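Long-range contacts in 6-phosphogluconolactonase (Shewanella baltica, PDB 3NWP), which probably hydrolyses 6-phosphogluconolactone to 6-phosphogluconate, the second step of the oxidative pentose phosphate pathway: residues 133-138 / 187-192; 144-149 / 175-180; 150-155 / 165-170. All coordinates share one frame; numbering follows the deposited sequence.

Contact 1. Residues 133-138 / 187-192; sequences VVLGMG and RQIYLH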
loop_
_atom_site.group_PDB
_atom_site.type_symbol
_atom_site.label_atom_id
_atom_site.label_comp_id
_atom_site.label_asym_id
_atom_site.label_seq_id
_atom_site.Cartn_x
_atom_site.Cartn_y
_atom_site.Cartn_z
ATOM N N VAL A 133 -0.112 -2.046 6.610
ATOM C CA VAL A 133 -0.308 -1.607 5.222
ATOM C C VAL A 133 0.384 -0.295 5.045
ATOM O O VAL A 133 0.155 0.657 5.808
ATOM C CB VAL A 133 -1.794 -1.434 4.932
ATOM C CG1 VAL A 133 -2.053 -0.839 3.524
ATOM C CG2 VAL A 133 -2.533 -2.767 5.082
ATOM N N VAL A 134 1.221 -0.176 4.012
ATOM C CA VAL A 134 1.962 1.046 3.692
ATOM C C VAL A 134 1.421 1.557 2.362
ATOM O O VAL A 134 1.487 0.866 1.342
ATOM C CB VAL A 134 3.459 0.824 3.597
ATOM C CG1 VAL A 134 4.169 2.214 3.451
ATOM C CG2 VAL A 134 3.985 0.047 4.829
ATOM N N LEU A 135 0.815 2.744 2.410
ATOM C CA LEU A 135 0.207 3.405 1.286
ATOM C C LEU A 135 0.986 4.640 0.778
ATOM O O LEU A 135 1.735 5.276 1.556
ATOM C CB LEU A 135 -1.249 3.812 1.626
ATOM C CG LEU A 135 -2.205 2.686 2.015
ATOM C CD1 LEU A 135 -3.601 3.373 2.283
ATOM C CD2 LEU A 135 -2.311 1.698 0.835
ATOM N N GLY A 136 0.719 5.011 -0.462
ATOM C CA GLY A 136 1.092 6.303 -0.996
ATOM C C GLY A 136 -0.152 7.031 -1.445
ATOM O O GLY A 136 -1.280 6.527 -1.351
HETATM N N MSE A 137 0.068 8.239 -1.924
HETATM C CA MSE A 137 -1.037 9.058 -2.440
HETATM C C MSE A 137 -0.516 9.812 -3.641
HETATM O O MSE A 137 0.531 10.436 -3.600
HETATM C CB MSE A 137 -1.498 10.008 -1.379
HETATM C CG MSE A 137 -2.661 10.962 -1.757
HETATM SE SE MSE A 137 -2.948 12.410 -0.581
HETATM C CE MSE A 137 -1.399 13.325 -1.069
ATOM N N GLY A 138 -1.313 9.794 -4.725
ATOM C CA GLY A 138 -0.966 10.563 -5.911
ATOM C C GLY A 138 -1.375 12.026 -5.777
ATOM O O GLY A 138 -2.111 12.418 -4.885
ATOM N N ARG A 187 -4.699 -3.782 10.734
ATOM C CA ARG A 187 -4.427 -3.326 12.084
ATOM C C ARG A 187 -3.797 -1.928 12.134
ATOM O O ARG A 187 -4.093 -1.132 13.067
ATOM C CB ARG A 187 -3.516 -4.350 12.807
ATOM C CG ARG A 187 -4.055 -5.795 12.788
ATOM C CD ARG A 187 -3.210 -6.742 13.701
ATOM N NE ARG A 187 -3.557 -8.127 13.429
ATOM C CZ ARG A 187 -4.561 -8.791 14.010
ATOM N NH1 ARG A 187 -5.322 -8.218 14.928
ATOM N NH2 ARG A 187 -4.818 -10.044 13.628
ATOM N N GLN A 188 -2.969 -1.608 11.124
ATOM C CA GLN A 188 -2.255 -0.344 11.079
ATOM C C GLN A 188 -2.001 0.025 9.618
ATOM O O GLN A 188 -1.542 -0.831 8.846
ATOM C CB GLN A 188 -0.945 -0.443 11.788
ATOM C CG GLN A 188 -0.034 0.797 11.625
ATOM C CD GLN A 188 -0.439 1.933 12.538
ATOM O OE1 GLN A 188 -0.458 1.752 13.788
ATOM N NE2 GLN A 188 -0.826 3.087 11.977
ATOM N N ILE A 189 -2.339 1.276 9.250
ATOM C CA ILE A 189 -1.975 1.814 7.959
ATOM C C ILE A 189 -1.030 2.976 8.157
ATOM O O ILE A 189 -1.178 3.803 9.087
ATOM C CB ILE A 189 -3.283 2.324 7.258
ATOM C CG1 ILE A 189 -4.212 1.152 6.976
ATOM C CG2 ILE A 189 -2.921 3.111 5.999
ATOM C CD1 ILE A 189 -5.609 1.558 6.498
ATOM N N TYR A 190 -0.015 3.059 7.278
ATOM C CA TYR A 190 0.900 4.206 7.181
ATOM C C TYR A 190 0.712 4.864 5.850
ATOM O O TYR A 190 0.553 4.145 4.857
ATOM C CB TYR A 190 2.346 3.741 7.308
ATOM C CG TYR A 190 2.665 3.225 8.672
ATOM C CD1 TYR A 190 2.871 4.091 9.718
ATOM C CD2 TYR A 190 2.771 1.868 8.938
ATOM C CE1 TYR A 190 3.086 3.609 11.012
ATOM C CE2 TYR A 190 3.062 1.376 10.202
ATOM C CZ TYR A 190 3.238 2.272 11.243
ATOM O OH TYR A 190 3.476 1.797 12.526
ATOM N N LEU A 191 0.605 6.183 5.808
ATOM C CA LEU A 191 0.616 6.911 4.565
ATOM C C LEU A 191 1.933 7.679 4.481
ATOM O O LEU A 191 2.184 8.555 5.323
ATOM C CB LEU A 191 -0.550 7.891 4.514
ATOM C CG LEU A 191 -0.659 8.725 3.262
ATOM C CD1 LEU A 191 -0.797 7.846 1.970
ATOM C CD2 LEU A 191 -1.835 9.708 3.361
ATOM N N HIS A 192 2.784 7.361 3.497
ATOM C CA HIS A 192 4.140 7.856 3.364
ATOM C C HIS A 192 4.115 8.895 2.271
ATOM O O HIS A 192 3.923 8.568 1.074
ATOM C CB HIS A 192 5.024 6.688 3.042
ATOM C CG HIS A 192 6.466 7.023 2.850
ATOM N ND1 HIS A 192 7.389 6.048 2.493
ATOM C CD2 HIS A 192 7.164 8.165 3.042
ATOM C CE1 HIS A 192 8.579 6.623 2.410
ATOM N NE2 HIS A 192 8.478 7.897 2.745
HETATM O O HOH W 1 2.994 8.999 -1.585
#

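Contact 2. Residues 144-149 / 175-180; sequences CSWFPC and RITLSK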
loop_
_atom_site.group_PDB
_atom_site.type_symbol
_atom_site.label_atom_id
_atom_site.label_comp_id
_atom_site.label_asym_id
_atom_site.label_seq_id
_atom_site.Cartn_x
_atom_site.Cartn_y
_atom_site.Cartn_z
ATOM N N CYS A 144 -3.571 3.269 -3.625
ATOM C CA CYS A 144 -3.637 1.945 -4.312
ATOM C C CYS A 144 -3.778 2.212 -5.803
ATOM O O CYS A 144 -3.046 3.060 -6.351
ATOM C CB CYS A 144 -4.720 1.048 -3.729
ATOM S SG CYS A 144 -4.499 0.756 -1.939
ATOM N N SER A 145 -4.657 1.475 -6.520
ATOM C CA SER A 145 -5.087 1.893 -7.856
ATOM C C SER A 145 -6.572 2.254 -7.838
ATOM O O SER A 145 -7.337 1.919 -8.770
ATOM C CB SER A 145 -4.698 0.891 -8.987
ATOM O OG SER A 145 -3.326 1.045 -9.342
ATOM N N TRP A 146 -6.978 2.957 -6.784
ATOM C CA TRP A 146 -8.302 3.544 -6.642
ATOM C C TRP A 146 -8.250 4.916 -7.251
ATOM O O TRP A 146 -7.844 5.884 -6.619
ATOM C CB TRP A 146 -8.753 3.667 -5.166
ATOM C CG TRP A 146 -8.664 2.454 -4.293
ATOM C CD1 TRP A 146 -8.444 1.122 -4.653
ATOM C CD2 TRP A 146 -8.713 2.475 -2.865
ATOM N NE1 TRP A 146 -8.378 0.340 -3.522
ATOM C CE2 TRP A 146 -8.496 1.155 -2.411
ATOM C CE3 TRP A 146 -8.874 3.494 -1.923
ATOM C CZ2 TRP A 146 -8.486 0.839 -1.060
ATOM C CZ3 TRP A 146 -8.850 3.153 -0.565
ATOM C CH2 TRP A 146 -8.628 1.853 -0.163
ATOM N N PHE A 147 -8.572 5.006 -8.534
ATOM C CA PHE A 147 -8.392 6.223 -9.271
ATOM C C PHE A 147 -9.735 6.918 -9.498
ATOM O O PHE A 147 -10.696 6.256 -9.931
ATOM C CB PHE A 147 -7.784 5.938 -10.636
ATOM C CG PHE A 147 -6.303 5.759 -10.630
ATOM C CD1 PHE A 147 -5.467 6.851 -10.752
ATOM C CD2 PHE A 147 -5.738 4.490 -10.534
ATOM C CE1 PHE A 147 -4.099 6.687 -10.772
ATOM C CE2 PHE A 147 -4.379 4.337 -10.505
ATOM C CZ PHE A 147 -3.552 5.433 -10.640
ATOM N N PRO A 148 -9.779 8.211 -9.291
ATOM C CA PRO A 148 -11.032 8.935 -9.523
ATOM C C PRO A 148 -11.410 9.026 -11.019
ATOM O O PRO A 148 -12.562 9.227 -11.343
ATOM C CB PRO A 148 -10.765 10.296 -8.908
ATOM C CG PRO A 148 -9.308 10.487 -8.881
ATOM C CD PRO A 148 -8.705 9.100 -8.790
ATOM N N CYS A 149 -10.450 8.784 -11.888
ATOM C CA CYS A 149 -10.698 8.798 -13.320
ATOM C C CYS A 149 -11.098 7.429 -13.877
ATOM O O CYS A 149 -11.150 7.280 -15.097
ATOM C CB CYS A 149 -9.413 9.278 -14.002
ATOM S SG CYS A 149 -8.006 8.171 -13.719
ATOM N N ARG A 175 -4.665 -1.965 -14.288
ATOM C CA ARG A 175 -4.253 -2.140 -12.907
ATOM C C ARG A 175 -5.035 -3.257 -12.245
ATOM O O ARG A 175 -6.210 -3.510 -12.559
ATOM C CB ARG A 175 -4.493 -0.861 -12.071
ATOM C CG ARG A 175 -3.988 0.447 -12.697
ATOM C CD ARG A 175 -2.523 0.387 -12.884
ATOM N NE ARG A 175 -1.954 1.632 -13.393
ATOM C CZ ARG A 175 -1.405 2.593 -12.621
ATOM N NH1 ARG A 175 -1.412 2.473 -11.289
ATOM N NH2 ARG A 175 -0.855 3.667 -13.188
ATOM N N ILE A 176 -4.368 -3.894 -11.299
ATOM C CA ILE A 176 -5.052 -4.674 -10.288
ATOM C C ILE A 176 -4.830 -3.907 -8.992
ATOM O O ILE A 176 -3.783 -3.291 -8.785
ATOM C CB ILE A 176 -4.502 -6.091 -10.269
ATOM C CG1 ILE A 176 -5.241 -6.972 -9.297
ATOM C CG2 ILE A 176 -3.013 -6.116 -9.993
ATOM C CD1 ILE A 176 -5.262 -8.419 -9.792
ATOM N N THR A 177 -5.832 -3.927 -8.148
ATOM C CA THR A 177 -5.725 -3.263 -6.853
ATOM C C THR A 177 -6.327 -4.115 -5.773
ATOM O O THR A 177 -7.396 -4.720 -5.947
ATOM C CB THR A 177 -6.412 -1.886 -6.915
ATOM O OG1 THR A 177 -6.072 -1.112 -5.728
ATOM C CG2 THR A 177 -7.939 -1.960 -7.016
ATOM N N LEU A 178 -5.764 -4.029 -4.583
ATOM C CA LEU A 178 -6.506 -4.494 -3.423
ATOM C C LEU A 178 -7.714 -3.588 -3.253
ATOM O O LEU A 178 -7.696 -2.412 -3.532
ATOM C CB LEU A 178 -5.626 -4.542 -2.149
ATOM C CG LEU A 178 -4.418 -5.456 -2.143
ATOM C CD1 LEU A 178 -3.823 -5.608 -0.687
ATOM C CD2 LEU A 178 -4.656 -6.814 -2.784
ATOM N N SER A 179 -8.794 -4.158 -2.741
ATOM C CA SER A 179 -10.026 -3.453 -2.500
ATOM C C SER A 179 -9.980 -2.638 -1.217
ATOM O O SER A 179 -9.143 -2.868 -0.371
ATOM C CB SER A 179 -11.193 -4.428 -2.381
ATOM O OG SER A 179 -10.976 -5.352 -1.326
ATOM N N LYS A 180 -10.888 -1.679 -1.098
ATOM C CA LYS A 180 -11.038 -0.976 0.173
ATOM C C LYS A 180 -11.308 -1.941 1.311
ATOM O O LYS A 180 -10.700 -1.842 2.409
ATOM C CB LYS A 180 -12.118 0.088 0.080
ATOM C CG LYS A 180 -12.255 0.966 1.316
ATOM C CD LYS A 180 -13.635 1.629 1.374
ATOM C CE LYS A 180 -14.698 0.694 1.911
ATOM N NZ LYS A 180 -16.053 1.331 1.802
HETATM O O HOH W 2 -1.150 3.915 -8.249
#

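Contact 3. Residues 150-155 / 165-170; sequences SAELEN and ATNPTT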
loop_
_atom_site.group_PDB
_atom_site.type_symbol
_atom_site.label_atom_id
_atom_site.label_comp_id
_atom_site.label_asym_id
_atom_site.label_seq_id
_atom_site.Cartn_x
_atom_site.Cartn_y
_atom_site.Cartn_z
ATOM N N SER A 150 -11.351 6.428 -13.018
ATOM C CA SER A 150 -11.641 5.070 -13.489
ATOM C C SER A 150 -13.118 4.695 -13.278
ATOM O O SER A 150 -13.748 5.029 -12.255
ATOM C CB SER A 150 -10.734 4.024 -12.831
ATOM O OG SER A 150 -11.041 3.877 -11.450
ATOM N N ALA A 151 -13.644 3.920 -14.242
ATOM C CA ALA A 151 -14.999 3.402 -14.121
ATOM C C ALA A 151 -15.214 2.427 -12.986
ATOM O O ALA A 151 -16.355 2.241 -12.530
ATOM C CB ALA A 151 -15.438 2.779 -15.481
ATOM N N GLU A 152 -14.133 1.802 -12.525
ATOM C CA GLU A 152 -14.174 0.718 -11.565
ATOM C C GLU A 152 -14.000 1.206 -10.137
ATOM O O GLU A 152 -13.939 0.379 -9.232
ATOM C CB GLU A 152 -13.046 -0.272 -11.852
ATOM C CG GLU A 152 -13.122 -0.952 -13.212
ATOM C CD GLU A 152 -12.486 -0.187 -14.353
ATOM O OE1 GLU A 152 -11.840 0.880 -14.180
ATOM O OE2 GLU A 152 -12.640 -0.655 -15.514
ATOM N N LEU A 153 -13.940 2.529 -9.940
ATOM C CA LEU A 153 -13.703 3.032 -8.560
ATOM C C LEU A 153 -14.765 2.541 -7.568
ATOM O O LEU A 153 -14.404 2.039 -6.492
ATOM C CB LEU A 153 -13.627 4.548 -8.542
ATOM C CG LEU A 153 -13.390 5.144 -7.170
ATOM C CD1 LEU A 153 -12.035 4.703 -6.517
ATOM C CD2 LEU A 153 -13.447 6.691 -7.275
ATOM N N GLU A 154 -16.063 2.703 -7.872
ATOM C CA GLU A 154 -17.076 2.224 -6.932
ATOM C C GLU A 154 -16.927 0.745 -6.596
ATOM O O GLU A 154 -17.093 0.347 -5.424
ATOM C CB GLU A 154 -18.481 2.555 -7.468
ATOM C CG GLU A 154 -19.587 2.392 -6.424
ATOM C CD GLU A 154 -19.524 3.403 -5.231
ATOM O OE1 GLU A 154 -18.540 4.149 -5.069
ATOM O OE2 GLU A 154 -20.479 3.447 -4.437
ATOM N N ASN A 155 -16.633 -0.088 -7.601
ATOM C CA ASN A 155 -16.351 -1.469 -7.362
ATOM C C ASN A 155 -15.171 -1.630 -6.364
ATOM O O ASN A 155 -15.270 -2.400 -5.415
ATOM C CB ASN A 155 -16.113 -2.263 -8.640
ATOM C CG ASN A 155 -16.139 -3.754 -8.385
ATOM O OD1 ASN A 155 -16.974 -4.223 -7.601
ATOM N ND2 ASN A 155 -15.252 -4.482 -9.022
ATOM N N ALA A 165 -9.837 -5.346 -10.845
ATOM C CA ALA A 165 -9.171 -4.585 -11.881
ATOM C C ALA A 165 -9.660 -3.179 -11.902
ATOM O O ALA A 165 -10.828 -2.887 -11.664
ATOM C CB ALA A 165 -9.411 -5.244 -13.309
ATOM N N THR A 166 -8.780 -2.252 -12.259
ATOM C CA THR A 166 -9.183 -0.885 -12.535
ATOM C C THR A 166 -8.415 -0.330 -13.741
ATOM O O THR A 166 -7.305 -0.795 -14.051
ATOM C CB THR A 166 -8.993 0.114 -11.327
ATOM O OG1 THR A 166 -7.595 0.369 -11.151
ATOM C CG2 THR A 166 -9.633 -0.450 -10.041
ATOM N N ASN A 167 -9.006 0.644 -14.415
ATOM C CA ASN A 167 -8.433 1.196 -15.656
ATOM C C ASN A 167 -8.462 2.711 -15.604
ATOM O O ASN A 167 -9.387 3.385 -16.082
ATOM C CB ASN A 167 -9.293 0.670 -16.818
ATOM C CG ASN A 167 -9.084 -0.807 -17.038
ATOM O OD1 ASN A 167 -8.035 -1.221 -17.517
ATOM N ND2 ASN A 167 -10.055 -1.625 -16.588
ATOM N N PRO A 168 -7.460 3.308 -14.961
ATOM C CA PRO A 168 -7.408 4.747 -14.980
ATOM C C PRO A 168 -7.338 5.319 -16.390
ATOM O O PRO A 168 -6.725 4.708 -17.289
ATOM C CB PRO A 168 -6.110 5.059 -14.225
ATOM C CG PRO A 168 -5.319 3.836 -14.245
ATOM C CD PRO A 168 -6.292 2.716 -14.317
ATOM N N THR A 169 -8.002 6.444 -16.555
ATOM C CA THR A 169 -7.907 7.184 -17.795
ATOM C C THR A 169 -6.908 8.319 -17.797
ATOM O O THR A 169 -6.653 8.906 -18.858
ATOM C CB THR A 169 -9.281 7.727 -18.213
ATOM O OG1 THR A 169 -9.738 8.642 -17.228
ATOM C CG2 THR A 169 -10.289 6.551 -18.371
ATOM N N THR A 170 -6.338 8.614 -16.633
ATOM C CA THR A 170 -5.357 9.714 -16.458
ATOM C C THR A 170 -3.961 9.207 -16.065
ATOM O O THR A 170 -3.082 10.019 -15.764
ATOM C CB THR A 170 -5.803 10.758 -15.466
ATOM O OG1 THR A 170 -5.854 10.211 -14.160
ATOM C CG2 THR A 170 -7.176 11.358 -15.885
HETATM O O HOH W 3 -12.109 3.442 -16.639
HETATM O O HOH W 4 -13.340 -3.573 -10.870
#

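Contact 1. Residues 133-138 / 187-192
Leu135 lies against Ile189 on one face of a parallel strand pair, and the two side chains cross at a slant. CD1 of Leu135 meets CG2 of Ile189 at 3.8 Å. The leucine reaches it because its CG sits beside the backbone N (chi1 -59°), which leans the chain back toward the start of the strand. On the same face, the CB of Val133 packs on CG1 of Ile189. Leu191 takes the other course. Its CG is anti to the backbone N (chi1 180°), and the branch leads forward along the chain to Gly136 and Met137. Leu191 CD1 rests 3.6 Å from Gly136 C and 4.0 Å from CB of the selenomethionine Met137.

Val134 and Tyr190 point to the other face, where helix 14-36 covers them. NE2 of Gln188 stands over one face of the Tyr190 ring, 4.1 Å above the plane and displaced toward the rim. That NE2 also donates to Ile189 O at 3.0 Å, from above the carbonyl plane. Gln28 ties the two polar ends together, since it bonds both Tyr190 OH and Gln188 OE1.

The backbones hold this order. Val133, Val134 and Leu135 pair with Ile189, Tyr190 and Leu191, and the short strand axes diverge by 23°. Four nearly straight bonds link them: Val133 N to Gln188 O, Tyr190 N to Val133 O, Leu135 N to Tyr190 O, and His192 N to Leu135 O. Beyond them a water bridges Met137 N (3.0 Å) and His192 O (2.8 Å). Helices 180-184 and 217-220 cover the face with Val133, Leu135 and Ile189. Neighbouring parallel strands buried between helix layers are typical of the Rossmann-like alpha/beta fold.

Contact 2. Residues 144-149 / 175-180
Trp146, Ser145 and Arg175 carry this contact, in which the loop after strand 132-135 packs on strand 175-178 of the Rossmann-like fold. The Trp146 indole turns its NE1 edge to the end of the strand and crosses the Thr177 side chain at about a right angle. NE1 donates to Leu178 O at 2.8 Å, almost in the ring plane. The benzene part runs on to the start of helix 180-184, where CZ2 of Trp146 lies 3.4 Å from Lys180 CA. Helix 153-158 also touches this indole through Leu153, Ala156 and Leu157. Its position is thus fixed by one buried polar bond and by packing.

Ser145 sits over the middle of the strand. Its backbone N donates to Thr177 OG1 at 3.1 Å. That hydroxyl is turned anti to the threonine N (chi1 -168°) and donates its own hydrogen bond to Leu178 O, which therefore accepts from two donors. Ser145 CB packs on Arg175 CB at 3.6 Å. Ser145 OG accepts from Arg175 NH1 and lies somewhat out of the guanidinium plane (21°); its stronger partner is Asp72.

Arg175 bends at chi2 to bring its guanidinium back to the loop, and NH2 is held by Pro172 O. The guanidinium turns one face to the rim of the Phe147 ring. The two planes stand 86° apart, with Arg175 NH1 3.6 Å from Phe147 CE2.

Contact 3. Residues 150-155 / 165-170
The type I turn from Ser150 to Leu153 passes the end of strand 163-166 in reverse order, with Ser150 CA 4.5 Å from Pro168 CA and Glu152 CA 5.3 Å from Thr166 CA. The turn's own bond, Leu153 N to Ser150 O, is weak.

Glu152 has the largest share of the contact. Its chain bends at chi2 (86°), which swings the carboxylate across Asn167, just past the strand. Both oxygens then engage Asn167. OE1 of Glu152 accepts from Asn167 N at 2.9 Å, and OE2 accepts from Asn167 ND2 at 3.0 Å in a nearly straight bond. Both nitrogens approach from the same side, well above the carboxylate plane. The carboxylate and amide planes are 61° apart, although OE2 lies in the amide plane of Asn167. Two bonds of this kind fix the rotation of both groups. ND2 also donates to Glu113 OE2, so one amide nitrogen serves two glutamates. This shared donor may partly offset the two negative charges.

The aliphatic part of Glu152 lies on the strand itself. Glu152 CG is 3.4 Å from Ala165 O, and Glu152 CB is 3.9 Å from Thr166 CG2. Ser150 adds a smaller patch, with CB against Asn167 O. Its OG is bonded to Phe147 O, while Thr166 OG1 is bonded to Ser145 O.

Two waters extend the seam. One accepts from Ala151 N and donates to Asn167 O. The other joins Asn155 ND2 to Ala165 O.

The contact is partly open to solvent, and its centre lies about 17 Å from the chain centre. It joins the turn that leads into helix 153-158 to the end of strand 163-166. That strand pairs antiparallel with strand 175-178, the next in the chain, at the margin of the mixed sheet of this alpha/beta fold.

Overall arrangement
The three contacts are nested along the chain: 150-155/165-170 lies inside the loop closed by contact 2, which lies inside that of contact 1. They run outward from the core. The centres of contacts 1 and 2 are about 14 Å apart, and those of contacts 2 and 3 about 7 Å. Contact 1 touches contact 2 where Leu135 CD2 packs on Cys144 SG at 3.7 Å. Contacts 2 and 3 share the antiparallel neighbours 163-166 and 175-178. Contacts 1 and 3 do not touch. All three reach one mixed sheet, so the long excursion between strands 132-135 and 189-194 is tied to that sheet at points successively farther from the chain centre.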